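Local coordinates for protein phosphoribosyl-aminoimidazole carboxylase (Aspergillus clavatus, PDB 3K5I) that catalyses the ATP-dependent carboxylation of 5-aminoimidazole ribonucleotide by bicarbonate to its N5-carboxy derivative, a step of purine biosynthesis, at residues 242-247 with 382-387; 353-358 with 392-397; 147-152 with 184-189; 251-256 with 281-286; 50-55 with 59-64. All coordinates share one frame; numbering follows the deposited sequence. Where two conformers were deposited one is given.

Followed from the N terminus, the chain first makes contact 5, a short closure in which three residues, 56-58, separate the end of strand 49-54 with A55 from 59-64 in the loop that follows. Contact 3 comes next and joins two helices of the ATP-grasp region across 31 intervening residues. Contact 1 then opens the longest loop, from 242-247 to the start of the last helix at 382-387. Contact 4 opens and closes within that loop, and the two touch where V246 packs on N251. Contact 2 begins inside the same loop but ends beyond it, so contacts 1 and 2 cross; both rest on helix 384-399, their centres about 17 Å apart.

Contact 1 of 5, residues 242-247 with 382-387; sequences PARNVS and PTMHEA
M384 reaches across to R244 and P242 with a thioether chain that turns twice on its way. Its CG stands opposite the backbone N (chi1 -159°), and further bends at chi2 and chi3 fold the methyl back over the loop 242-247. The aliphatic part of R244 meets this chain nearly at right angles: CD of R244 lies 3.5 Å from CG of M384, and CG of R244 is 3.7 Å from the same atom. Against P242 the methionine runs in the reverse sense, its CE passing 4.1 Å from the ring CD of P242. The same methyl comes closest to a polar atom, 3.1 Å from the carbonyl O of P242, a tight approach.

In the fold, this touch links the loop leading from strand 235-241 into helix 248-263 of the ATP-grasp region to the first turn of helix 384-399 in the C-terminal region. M384 also touches I332 of strand 331-337, the strand next to 235-241 in the large antiparallel sheet. T383 is the N-cap of the C-terminal helix, its OG1 accepting from E386 N at 3.2 Å with an N-H...O angle of 154°. R244 keeps its charged end away from the thioether: the bend at chi3 (-50°) leads the guanidinium into salt bridges with E228 and E388, and Y240 adds a cation-pi contact.

Contact 2 of 5, residues 353-358 with 392-397; sequences LSIPNA and QPLIDV
I355 meets L394 where the linker after helix 344-352 turns into strand 358-362 and leans on the C-terminal helix 384-399. A type II beta turn from I355 to A358 makes that change of direction, and A358 starts strand 358-362, outermost in this chain's large antiparallel sheet. The tight part of the contact is small and wholly apolar. I355 holds CG1 opposite its carbonyl carbon (chi1 -55°), and the ethyl arm thereby points at the helix, with CD1 of I355 3.8 Å from CB of L394. L394 carries its isobutyl end onward to C351, A352 and I377, while I355 is backed by H390 one turn earlier in the helix, and both residues are buried.

Away from this core the packing thins toward solvent. P393, exposed on the helix, only brushes the isoleucine. The turn is also covered by the second subunit: N357 N bonds to S324 OG of that subunit, and P356 packs on its Q323. Near the touching point the helix is kinked, the N atoms of P393 and L394 lacking a bond to the preceding turn. The methyl CD1 of I355 sits beside this break, 4.0 Å from N of L394 and 4.5 Å from CB of P393.

Contact 3 of 5, residues 147-152 with 184-189; sequences NTPAEL and DDIPEA
I186 meets P149 and L152 with both of its branches, and its torsions decide which branch goes where. With chi1 at -54°, CG2 lies opposite the backbone N and turns to P149, while CG1 stands opposite the carbonyl carbon. An extended chi2 of 179° then carries CD1 along L152. On the leucine, a chi1 of -166° sets CG across from the backbone N and faces the forked end to the isoleucine.

The closest packing is at the proline, where CG2 of I186 presses on CB of P149 at 3.3 Å, nearer than carbons usually come. The backbone takes part as well, CA of P149 lying equally near that methyl. L152 runs past I186 in the reverse sense and touches it at several carbons along its length. CG of L152 is 3.7 Å from CD1 of I186, and CD2 of L152 approaches CG2 of I186 at the same distance. The methyl CG2 is thus wedged between proline and leucine. L190, one turn further along helix 186-192, extends the apolar patch by touching both P149 and L152, and Y161 packs on I186.

Two helix starts are brought together here, those of 149-159 and 186-192. A189 rests on F178 and V180 of strand 177-180, placing the second helix against the four-stranded antiparallel sheet, a helix-on-sheet layer characteristic of the ATP-grasp fold.

Contact 4 of 5, residues 251-256 with 281-286; sequences NQKAQE and DSIMLC
NZ of K253 makes the one polar link between helix and strand, a weak hydrogen bond of 3.4 Å to the carbonyl O of I283. The amide N of I283 is about as close to the ammonium, but both are donors and they do not bond. To get there the lysine leaves the helix with CG opposite the backbone N and bends at chi2 (-116°), after which the rest of the chain runs nearly straight beside I283.

Much of the contact is therefore methylene against hydrocarbon. K253 and I283 pass each other head to tail, with CD of K253 3.9 Å from CB of I283. The isoleucine answers with its longer branch: chi1 of -49° puts CG1 across from the carbonyl carbon, and an extended chi2 pushes CD1 to the helix. There CD1 of I283 comes within 3.8 Å of N of A254, against the helix backbone itself. CB of A254 adds a lighter touch, 4.1 Å from CD1 of I283. The exposed lysine thus lies alongside a buried isoleucine and flanks the apolar seam.

Further along strand 283-289, C286 lines the ADP pocket and E287 binds magnesium together with E274 of the adjacent strand. In this part of the ATP-grasp region, helix 248-263 lies over the 269-278/283-289 end of the large antiparallel sheet, where I250 and L257 also cover I283 while M275 and L277 of strand 269-278 flank it.

Contact 5 of 5, residues 50-55 with 59-64; sequences VNVLDA and PAKQIS
After P59, whose O accepts from NH1 of R37 on the preceding helix 34-46, A60 sets its methyl on V52, CB of A60 lying 4.2 Å from CG1 of V52, and so begins the cover that the 59-64 turn lays over one face of strand 49-54.

K61 carries most of the contact. It leaves the backbone beside the strand with CG opposite its carbonyl carbon (chi1 -68°), and its aliphatic part crosses V52 at a slant, CG of K61 3.9 Å from CB of V52. The chain then stretches toward the strand's C-terminal end, CE of K61 passing 3.8 Å from O of V52, before a bend at chi4 delivers the ammonium. NZ of K61 bonds to O of A55 at 2.6 Å, coming from above the carbonyl plane, about 70° out of it, and not along a lone pair. O of D54 is crowded against NZ of K61 at 2.5 Å but lacks the angle for a bond. A weak bond to V70 O and a long, weak ion pair with D56 supplement this grip on the largely buried charge.

Q62 and I63 face elsewhere, Q62 making backbone hydrogen bonds to the second subunit. S64 returns to the strand: its N bonds K61 O, and a water joins OG of S64 (3.0 Å) to N of V50 (3.1 Å).

Strand 49-54 is the second strand of the parallel sheet of the pre-ATP-grasp domain. At its end D54 OD2 accepts from G32 N at the glycine-rich turn after the first strand; G33 of that turn contacts AIR, and the layout is consistent with a Rossmann-type strand-turn-helix.

Contact 1 of 5, residues 242-247 with 382-387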
# COMPACT_ATOMS: atom_id res chain seq x y z
N PRO A 242 -17.64 3.81 -8.19
CA PRO A 242 -18.72 4.54 -7.53
C PRO A 242 -19.98 3.68 -7.60
O PRO A 242 -19.92 2.64 -8.27
CB PRO A 242 -18.85 5.77 -8.44
CG PRO A 242 -18.54 5.18 -9.81
CD PRO A 242 -17.63 4.02 -9.65
N ALA A 243 -21.07 4.12 -6.95
CA ALA A 243 -22.37 3.45 -6.86
C ALA A 243 -22.97 3.25 -8.26
O ALA A 243 -22.97 4.16 -9.10
CB ALA A 243 -23.33 4.35 -6.17
N ARG A 244 -23.49 2.05 -8.51
CA ARG A 244 -24.09 1.67 -9.79
C ARG A 244 -25.59 2.05 -9.92
O ARG A 244 -26.38 1.91 -8.97
CB ARG A 244 -23.98 0.11 -9.90
CG ARG A 244 -22.55 -0.50 -9.91
CD ARG A 244 -22.45 -2.05 -9.85
NE ARG A 244 -23.26 -2.61 -8.75
CZ ARG A 244 -23.64 -3.88 -8.58
NH1 ARG A 244 -24.39 -4.26 -7.55
NH2 ARG A 244 -23.27 -4.82 -9.43
N ASN A 245 -26.03 2.45 -11.11
CA ASN A 245 -27.47 2.72 -11.28
C ASN A 245 -28.08 3.76 -10.39
O ASN A 245 -29.17 3.58 -9.81
CB ASN A 245 -28.26 1.44 -10.95
CG ASN A 245 -28.35 0.46 -12.11
OD1 ASN A 245 -28.47 -0.74 -11.88
ND2 ASN A 245 -28.32 0.96 -13.34
N VAL A 246 -27.37 4.87 -10.28
CA VAL A 246 -27.82 5.92 -9.41
C VAL A 246 -27.61 7.14 -10.30
O VAL A 246 -26.54 7.32 -10.89
CB VAL A 246 -26.85 5.94 -8.19
CG1 VAL A 246 -27.14 7.12 -7.33
CG2 VAL A 246 -27.08 4.72 -7.32
N SER A 247 -28.64 7.97 -10.42
CA SER A 247 -28.58 9.17 -11.24
C SER A 247 -27.68 10.21 -10.60
O SER A 247 -27.50 10.23 -9.39
CB SER A 247 -29.98 9.81 -11.20
OG SER A 247 -30.44 9.68 -9.88
N PRO A 382 -11.13 -1.12 -15.62
CA PRO A 382 -11.45 0.12 -16.33
C PRO A 382 -12.96 0.32 -16.35
O PRO A 382 -13.37 1.43 -16.56
CB PRO A 382 -10.85 -0.05 -17.73
CG PRO A 382 -10.09 -1.42 -17.72
CD PRO A 382 -10.06 -1.89 -16.28
N THR A 383 -13.76 -0.74 -16.15
CA THR A 383 -15.23 -0.71 -16.15
C THR A 383 -15.81 -1.54 -14.99
O THR A 383 -15.20 -2.51 -14.52
CB THR A 383 -15.87 -1.28 -17.46
OG1 THR A 383 -15.41 -2.63 -17.61
CG2 THR A 383 -15.43 -0.51 -18.74
N MET A 384 -17.02 -1.21 -14.56
CA MET A 384 -17.58 -1.95 -13.43
C MET A 384 -17.84 -3.35 -13.95
O MET A 384 -17.53 -4.38 -13.33
CB MET A 384 -18.93 -1.25 -13.13
CG MET A 384 -19.52 -1.44 -11.74
SD MET A 384 -18.39 -1.65 -10.30
CE MET A 384 -18.71 0.05 -9.57
N HIS A 385 -18.45 -3.36 -15.12
CA HIS A 385 -18.83 -4.60 -15.71
C HIS A 385 -17.68 -5.54 -15.47
O HIS A 385 -17.76 -6.59 -14.91
CB HIS A 385 -19.06 -4.48 -17.19
CG HIS A 385 -19.53 -5.77 -17.75
ND1 HIS A 385 -20.75 -6.31 -17.37
CD2 HIS A 385 -18.95 -6.66 -18.58
CE1 HIS A 385 -20.90 -7.47 -17.98
NE2 HIS A 385 -19.83 -7.70 -18.72
N GLU A 386 -16.56 -5.17 -16.05
CA GLU A 386 -15.40 -6.05 -15.98
C GLU A 386 -14.89 -6.37 -14.57
O GLU A 386 -14.42 -7.50 -14.31
CB GLU A 386 -14.35 -5.35 -16.81
CG GLU A 386 -13.25 -6.21 -17.32
CD GLU A 386 -12.13 -5.34 -17.84
OE1 GLU A 386 -12.38 -4.21 -18.33
OE2 GLU A 386 -11.00 -5.85 -17.72
N ALA A 387 -14.97 -5.38 -13.67
CA ALA A 387 -14.56 -5.55 -12.25
C ALA A 387 -15.54 -6.57 -11.67
O ALA A 387 -15.15 -7.49 -10.93
CB ALA A 387 -14.66 -4.21 -11.46

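Contact 2 of 5, residues 353-358 with 392-397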
# COMPACT_ATOMS: atom_id res chain seq x y z
N LEU A 353 -6.07 -14.76 -4.48
CA LEU A 353 -4.75 -14.73 -5.11
C LEU A 353 -4.92 -14.91 -6.60
O LEU A 353 -4.09 -14.50 -7.41
CB LEU A 353 -3.88 -15.86 -4.59
CG LEU A 353 -3.25 -15.67 -3.23
CD1 LEU A 353 -2.62 -17.04 -2.90
CD2 LEU A 353 -2.24 -14.54 -3.18
N SER A 354 -6.02 -15.56 -6.99
CA SER A 354 -6.19 -15.77 -8.43
C SER A 354 -7.17 -14.87 -9.13
O SER A 354 -7.46 -15.14 -10.28
CB SER A 354 -6.83 -17.14 -8.67
OG SER A 354 -5.88 -18.17 -8.62
N ILE A 355 -7.77 -13.89 -8.47
CA ILE A 355 -8.72 -13.03 -9.19
C ILE A 355 -7.88 -11.98 -9.93
O ILE A 355 -6.89 -11.49 -9.38
CB ILE A 355 -9.70 -12.45 -8.22
CG1 ILE A 355 -10.33 -13.62 -7.45
CG2 ILE A 355 -10.62 -11.52 -8.94
CD1 ILE A 355 -11.40 -14.49 -8.21
N PRO A 356 -8.19 -11.68 -11.20
CA PRO A 356 -7.27 -10.71 -11.82
C PRO A 356 -7.54 -9.38 -11.08
O PRO A 356 -8.67 -9.15 -10.69
CB PRO A 356 -7.70 -10.64 -13.31
CG PRO A 356 -8.70 -11.77 -13.50
CD PRO A 356 -9.12 -12.33 -12.15
N ASN A 357 -6.54 -8.50 -10.94
CA ASN A 357 -6.74 -7.17 -10.32
C ASN A 357 -7.20 -7.05 -8.90
O ASN A 357 -7.67 -6.01 -8.47
CB ASN A 357 -7.74 -6.36 -11.16
CG ASN A 357 -7.23 -6.18 -12.56
OD1 ASN A 357 -6.07 -6.58 -12.83
ND2 ASN A 357 -8.03 -5.56 -13.44
N ALA A 358 -7.04 -8.14 -8.17
CA ALA A 358 -7.53 -8.15 -6.83
C ALA A 358 -6.46 -7.82 -5.82
O ALA A 358 -5.42 -8.49 -5.76
CB ALA A 358 -8.14 -9.53 -6.60
N GLN A 392 -16.78 -12.06 -9.46
CA GLN A 392 -17.80 -13.09 -9.19
C GLN A 392 -17.47 -14.42 -8.51
O GLN A 392 -18.04 -14.84 -7.49
CB GLN A 392 -18.65 -13.40 -10.41
CG GLN A 392 -19.91 -14.18 -10.06
CD GLN A 392 -20.74 -13.44 -9.05
OE1 GLN A 392 -21.54 -12.58 -9.42
NE2 GLN A 392 -20.53 -13.74 -7.78
N PRO A 393 -16.52 -15.12 -9.10
CA PRO A 393 -16.11 -16.40 -8.57
C PRO A 393 -15.67 -16.41 -7.10
O PRO A 393 -15.87 -17.38 -6.36
CB PRO A 393 -14.98 -16.82 -9.50
CG PRO A 393 -15.00 -15.92 -10.60
CD PRO A 393 -15.61 -14.64 -10.15
N LEU A 394 -15.03 -15.33 -6.68
CA LEU A 394 -14.55 -15.16 -5.31
C LEU A 394 -15.76 -14.90 -4.40
O LEU A 394 -15.80 -15.35 -3.26
CB LEU A 394 -13.72 -13.88 -5.31
CG LEU A 394 -13.21 -13.47 -3.92
CD1 LEU A 394 -12.48 -14.59 -3.23
CD2 LEU A 394 -12.34 -12.18 -4.01
N ILE A 395 -16.75 -14.17 -4.92
CA ILE A 395 -17.96 -13.94 -4.12
C ILE A 395 -18.61 -15.32 -4.09
O ILE A 395 -19.10 -15.77 -3.05
CB ILE A 395 -18.92 -13.04 -4.93
CG1 ILE A 395 -18.37 -11.61 -5.14
CG2 ILE A 395 -20.39 -13.17 -4.48
CD1 ILE A 395 -19.45 -10.60 -5.83
N ASP A 396 -18.57 -16.01 -5.22
CA ASP A 396 -19.14 -17.35 -5.29
C ASP A 396 -18.57 -18.30 -4.25
O ASP A 396 -19.30 -19.00 -3.57
CB ASP A 396 -18.88 -17.98 -6.64
CG ASP A 396 -19.87 -17.53 -7.66
OD1 ASP A 396 -20.84 -16.88 -7.16
OD2 ASP A 396 -19.60 -17.85 -8.87
N VAL A 397 -17.26 -18.30 -4.09
CA VAL A 397 -16.60 -19.17 -3.12
C VAL A 397 -16.89 -18.69 -1.70
O VAL A 397 -17.02 -19.43 -0.71
CB VAL A 397 -15.08 -18.92 -3.31
CG1 VAL A 397 -14.28 -19.01 -2.00
CG2 VAL A 397 -14.45 -19.65 -4.51

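Contact 3 of 5, residues 147-152 with 184-189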
# COMPACT_ATOMS: atom_id res chain seq x y z
N ASN A 147 -35.85 -3.13 29.83
CA ASN A 147 -35.76 -4.14 28.79
C ASN A 147 -36.70 -5.33 28.93
O ASN A 147 -36.36 -6.51 29.03
CB ASN A 147 -34.34 -4.36 28.24
CG ASN A 147 -33.67 -3.07 27.81
OD1 ASN A 147 -34.18 -2.27 27.00
ND2 ASN A 147 -32.49 -2.85 28.37
N THR A 148 -37.95 -4.94 28.94
CA THR A 148 -39.08 -5.81 29.10
C THR A 148 -39.69 -6.07 27.73
O THR A 148 -39.52 -5.32 26.77
CB THR A 148 -40.00 -5.13 30.12
OG1 THR A 148 -40.35 -3.82 29.66
CG2 THR A 148 -39.17 -4.90 31.37
N PRO A 149 -40.42 -7.19 27.68
CA PRO A 149 -41.01 -7.61 26.43
C PRO A 149 -42.22 -6.74 26.31
O PRO A 149 -42.67 -6.41 25.20
CB PRO A 149 -41.34 -9.08 26.70
CG PRO A 149 -40.34 -9.50 27.75
CD PRO A 149 -40.30 -8.29 28.65
N ALA A 150 -42.72 -6.37 27.48
CA ALA A 150 -43.87 -5.49 27.60
C ALA A 150 -43.51 -4.21 26.84
O ALA A 150 -44.20 -3.78 25.90
CB ALA A 150 -44.08 -5.18 29.06
N GLU A 151 -42.41 -3.63 27.28
CA GLU A 151 -41.86 -2.43 26.68
C GLU A 151 -41.67 -2.58 25.17
O GLU A 151 -42.17 -1.81 24.33
CB GLU A 151 -40.49 -2.26 27.33
CG GLU A 151 -39.58 -1.27 26.64
CD GLU A 151 -39.59 0.10 27.32
OE1 GLU A 151 -38.56 0.36 27.98
OE2 GLU A 151 -40.57 0.89 27.19
N LEU A 152 -40.93 -3.63 24.82
CA LEU A 152 -40.67 -3.92 23.41
C LEU A 152 -41.98 -4.14 22.66
O LEU A 152 -42.29 -3.44 21.69
CB LEU A 152 -39.78 -5.16 23.34
CG LEU A 152 -39.10 -5.50 22.01
CD1 LEU A 152 -38.72 -4.35 21.05
CD2 LEU A 152 -37.89 -6.30 22.42
N ASP A 184 -43.02 -12.54 18.59
CA ASP A 184 -42.60 -13.80 19.16
C ASP A 184 -41.11 -13.93 19.29
O ASP A 184 -40.64 -14.86 19.94
CB ASP A 184 -43.11 -14.97 18.32
CG ASP A 184 -44.45 -15.44 18.79
OD1 ASP A 184 -44.69 -15.17 20.00
OD2 ASP A 184 -45.22 -16.02 17.98
N ASP A 185 -40.39 -13.01 18.66
CA ASP A 185 -38.93 -12.97 18.68
C ASP A 185 -38.45 -12.19 19.90
O ASP A 185 -37.30 -12.30 20.29
CB ASP A 185 -38.36 -12.25 17.46
CG ASP A 185 -38.69 -12.95 16.15
OD1 ASP A 185 -37.79 -12.99 15.28
OD2 ASP A 185 -39.84 -13.42 15.97
N ILE A 186 -39.34 -11.40 20.50
CA ILE A 186 -39.05 -10.61 21.69
C ILE A 186 -38.06 -11.10 22.74
O ILE A 186 -37.15 -10.38 23.14
CB ILE A 186 -40.23 -9.70 22.19
CG1 ILE A 186 -40.71 -8.82 21.01
CG2 ILE A 186 -40.04 -9.03 23.62
CD1 ILE A 186 -41.88 -7.87 21.27
N PRO A 187 -38.24 -12.32 23.22
CA PRO A 187 -37.31 -12.76 24.24
C PRO A 187 -35.94 -12.99 23.65
O PRO A 187 -34.91 -12.74 24.27
CB PRO A 187 -37.85 -14.13 24.66
CG PRO A 187 -39.19 -14.23 24.10
CD PRO A 187 -39.56 -12.93 23.43
N GLU A 188 -35.94 -13.51 22.43
CA GLU A 188 -34.64 -13.79 21.83
C GLU A 188 -33.87 -12.50 21.61
O GLU A 188 -32.69 -12.39 21.93
CB GLU A 188 -34.89 -14.53 20.55
CG GLU A 188 -33.79 -14.92 19.62
CD GLU A 188 -34.44 -15.39 18.32
OE1 GLU A 188 -35.64 -15.12 18.04
OE2 GLU A 188 -33.76 -16.08 17.55
N ALA A 189 -34.58 -11.51 21.06
CA ALA A 189 -34.01 -10.19 20.80
C ALA A 189 -33.40 -9.64 22.08
O ALA A 189 -32.23 -9.22 22.11
CB ALA A 189 -35.10 -9.20 20.36

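Contact 4 of 5, residues 251-256 with 281-286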
# COMPACT_ATOMS: atom_id res chain seq x y z
N ASN A 251 -26.81 10.84 -6.65
CA ASN A 251 -25.48 11.01 -6.10
C ASN A 251 -25.40 12.34 -5.38
O ASN A 251 -24.78 12.49 -4.33
CB ASN A 251 -24.41 10.96 -7.20
CG ASN A 251 -24.15 9.54 -7.70
OD1 ASN A 251 -24.32 8.59 -6.94
ND2 ASN A 251 -23.82 9.39 -8.98
N GLN A 252 -26.04 13.31 -6.01
CA GLN A 252 -25.98 14.61 -5.44
C GLN A 252 -26.66 14.88 -4.12
O GLN A 252 -26.08 15.49 -3.20
CB GLN A 252 -26.03 15.68 -6.53
CG GLN A 252 -25.48 17.01 -6.04
CD GLN A 252 -26.08 18.19 -6.78
OE1 GLN A 252 -25.39 18.92 -7.50
NE2 GLN A 252 -27.39 18.39 -6.60
N LYS A 253 -27.89 14.39 -4.06
CA LYS A 253 -28.66 14.58 -2.85
C LYS A 253 -27.89 13.86 -1.75
O LYS A 253 -27.81 14.31 -0.62
CB LYS A 253 -30.10 14.08 -2.94
CG LYS A 253 -30.97 14.69 -1.83
CD LYS A 253 -31.52 13.68 -0.81
CE LYS A 253 -32.32 14.31 0.36
NZ LYS A 253 -33.40 13.51 1.08
N ALA A 254 -27.31 12.71 -2.10
CA ALA A 254 -26.52 11.90 -1.19
C ALA A 254 -25.35 12.73 -0.62
O ALA A 254 -25.12 12.83 0.59
CB ALA A 254 -25.97 10.78 -2.05
N GLN A 255 -24.58 13.33 -1.52
CA GLN A 255 -23.44 14.15 -1.12
C GLN A 255 -23.72 15.32 -0.16
O GLN A 255 -22.97 15.58 0.79
CB GLN A 255 -22.74 14.57 -2.40
CG GLN A 255 -22.20 13.39 -3.20
CD GLN A 255 -20.75 13.11 -2.83
OE1 GLN A 255 -19.97 14.02 -2.56
NE2 GLN A 255 -20.40 11.85 -2.70
N GLU A 256 -24.81 16.05 -0.46
CA GLU A 256 -25.32 17.19 0.30
C GLU A 256 -25.73 16.69 1.66
O GLU A 256 -25.37 17.17 2.74
CB GLU A 256 -26.62 17.67 -0.35
CG GLU A 256 -26.24 18.40 -1.62
CD GLU A 256 -27.36 18.79 -2.57
OE1 GLU A 256 -26.99 19.47 -3.55
OE2 GLU A 256 -28.56 18.46 -2.37
N ASP A 281 -36.92 7.05 -4.04
CA ASP A 281 -35.76 7.80 -4.51
C ASP A 281 -35.32 8.92 -3.58
O ASP A 281 -34.41 9.69 -3.91
CB ASP A 281 -35.81 8.20 -5.99
CG ASP A 281 -35.22 7.13 -6.88
OD1 ASP A 281 -34.78 6.14 -6.27
OD2 ASP A 281 -35.21 7.25 -8.13
N SER A 282 -35.97 9.00 -2.42
CA SER A 282 -35.60 10.03 -1.47
C SER A 282 -34.51 9.41 -0.57
O SER A 282 -34.25 8.20 -0.56
CB SER A 282 -36.81 10.41 -0.63
OG SER A 282 -37.06 9.29 0.18
N ILE A 283 -33.84 10.24 0.22
CA ILE A 283 -32.77 9.74 1.06
C ILE A 283 -32.85 9.88 2.55
O ILE A 283 -33.35 10.85 3.14
CB ILE A 283 -31.36 10.05 0.51
CG1 ILE A 283 -31.30 9.65 -0.96
CG2 ILE A 283 -30.30 9.21 1.19
CD1 ILE A 283 -30.05 10.17 -1.72
N MET A 284 -32.30 8.84 3.14
CA MET A 284 -32.27 8.74 4.58
C MET A 284 -30.84 8.45 5.04
O MET A 284 -30.01 7.78 4.42
CB MET A 284 -33.21 7.63 5.00
CG MET A 284 -33.67 7.69 6.41
SD MET A 284 -35.48 7.46 6.38
CE MET A 284 -35.63 5.98 7.25
N LEU A 285 -30.57 9.03 6.20
CA LEU A 285 -29.26 8.81 6.76
C LEU A 285 -29.46 7.51 7.55
O LEU A 285 -30.58 7.24 8.02
CB LEU A 285 -28.91 10.00 7.65
CG LEU A 285 -27.58 9.70 8.35
CD1 LEU A 285 -26.54 10.83 8.25
CD2 LEU A 285 -27.98 9.40 9.76
N CYS A 286 -28.44 6.66 7.60
CA CYS A 286 -28.52 5.40 8.34
C CYS A 286 -27.67 5.62 9.59
O CYS A 286 -28.07 5.27 10.68
CB CYS A 286 -27.93 4.20 7.58
SG CYS A 286 -27.90 2.79 8.73

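Contact 5 of 5, residues 50-55 with 59-64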
# COMPACT_ATOMS: atom_id res chain seq x y z
N VAL A 50 3.42 7.12 14.57
CA VAL A 50 2.13 6.77 15.08
C VAL A 50 2.19 5.97 16.40
O VAL A 50 2.63 4.79 16.39
CB VAL A 50 1.15 6.29 13.99
CG1 VAL A 50 -0.22 5.95 14.64
CG2 VAL A 50 0.93 7.44 12.96
N ASN A 51 1.81 6.60 17.54
CA ASN A 51 1.81 5.79 18.79
C ASN A 51 0.41 5.22 18.94
O ASN A 51 -0.57 5.94 18.93
CB ASN A 51 2.03 6.56 20.07
CG ASN A 51 3.30 7.33 19.99
OD1 ASN A 51 4.19 6.86 19.30
ND2 ASN A 51 3.33 8.53 20.52
N VAL A 52 0.26 3.92 19.09
CA VAL A 52 -1.08 3.34 19.17
C VAL A 52 -1.62 2.90 20.52
O VAL A 52 -0.89 2.33 21.30
CB VAL A 52 -0.92 1.97 18.38
CG1 VAL A 52 -2.20 1.27 18.04
CG2 VAL A 52 -0.16 2.22 17.11
N LEU A 53 -2.88 3.16 20.80
CA LEU A 53 -3.40 2.68 22.07
C LEU A 53 -4.30 1.43 21.82
O LEU A 53 -5.35 1.51 21.16
CB LEU A 53 -4.16 3.78 22.83
CG LEU A 53 -4.74 3.37 24.20
CD1 LEU A 53 -3.83 2.63 25.17
CD2 LEU A 53 -5.49 4.51 24.91
N ASP A 54 -3.88 0.28 22.32
CA ASP A 54 -4.70 -0.92 22.17
C ASP A 54 -3.95 -2.13 22.76
O ASP A 54 -2.92 -1.95 23.40
CB ASP A 54 -5.05 -1.15 20.69
CG ASP A 54 -6.22 -2.11 20.52
OD1 ASP A 54 -6.47 -2.98 21.41
OD2 ASP A 54 -6.89 -1.93 19.49
N ALA A 55 -4.44 -3.34 22.59
CA ALA A 55 -3.67 -4.46 23.14
C ALA A 55 -2.28 -4.57 22.49
O ALA A 55 -2.02 -4.03 21.44
CB ALA A 55 -4.41 -5.72 22.93
N PRO A 59 -3.11 -5.26 15.45
CA PRO A 59 -2.90 -5.03 14.02
C PRO A 59 -2.07 -3.87 13.52
O PRO A 59 -1.30 -4.01 12.57
CB PRO A 59 -4.28 -5.03 13.41
CG PRO A 59 -4.96 -6.07 14.32
CD PRO A 59 -4.50 -5.64 15.73
N ALA A 60 -2.16 -2.79 14.28
CA ALA A 60 -1.43 -1.57 13.94
C ALA A 60 -0.03 -1.44 14.50
O ALA A 60 0.87 -0.87 13.91
CB ALA A 60 -2.34 -0.28 14.10
N LYS A 61 0.13 -2.05 15.66
CA LYS A 61 1.41 -2.06 16.35
C LYS A 61 2.34 -2.96 15.55
O LYS A 61 3.51 -2.61 15.43
CB LYS A 61 1.21 -2.65 17.74
CG LYS A 61 0.36 -1.75 18.63
CD LYS A 61 0.62 -2.34 20.07
CE LYS A 61 0.28 -1.29 21.14
NZ LYS A 61 -0.87 -1.74 21.91
N GLN A 62 1.76 -4.04 15.02
CA GLN A 62 2.42 -5.02 14.19
C GLN A 62 3.28 -4.48 13.06
O GLN A 62 4.26 -5.16 12.68
CB GLN A 62 1.47 -6.09 13.71
CG GLN A 62 0.83 -6.83 14.85
CD GLN A 62 -0.05 -7.92 14.28
OE1 GLN A 62 0.12 -8.43 13.15
NE2 GLN A 62 -1.08 -8.25 15.03
N ILE A 63 2.97 -3.26 12.62
CA ILE A 63 3.72 -2.61 11.50
C ILE A 63 4.31 -1.24 11.83
O ILE A 63 4.43 -0.36 10.98
CB ILE A 63 2.86 -2.54 10.18
CG1 ILE A 63 1.58 -1.69 10.39
CG2 ILE A 63 2.35 -3.95 9.83
CD1 ILE A 63 1.14 -1.05 9.07
N SER A 64 4.67 -1.07 13.09
CA SER A 64 5.22 0.18 13.55
C SER A 64 6.12 -0.22 14.73
O SER A 64 5.72 -0.22 15.89
CB SER A 64 4.02 0.97 14.09
OG SER A 64 4.40 2.13 14.81
O HOH W 1 5.02 4.71 13.38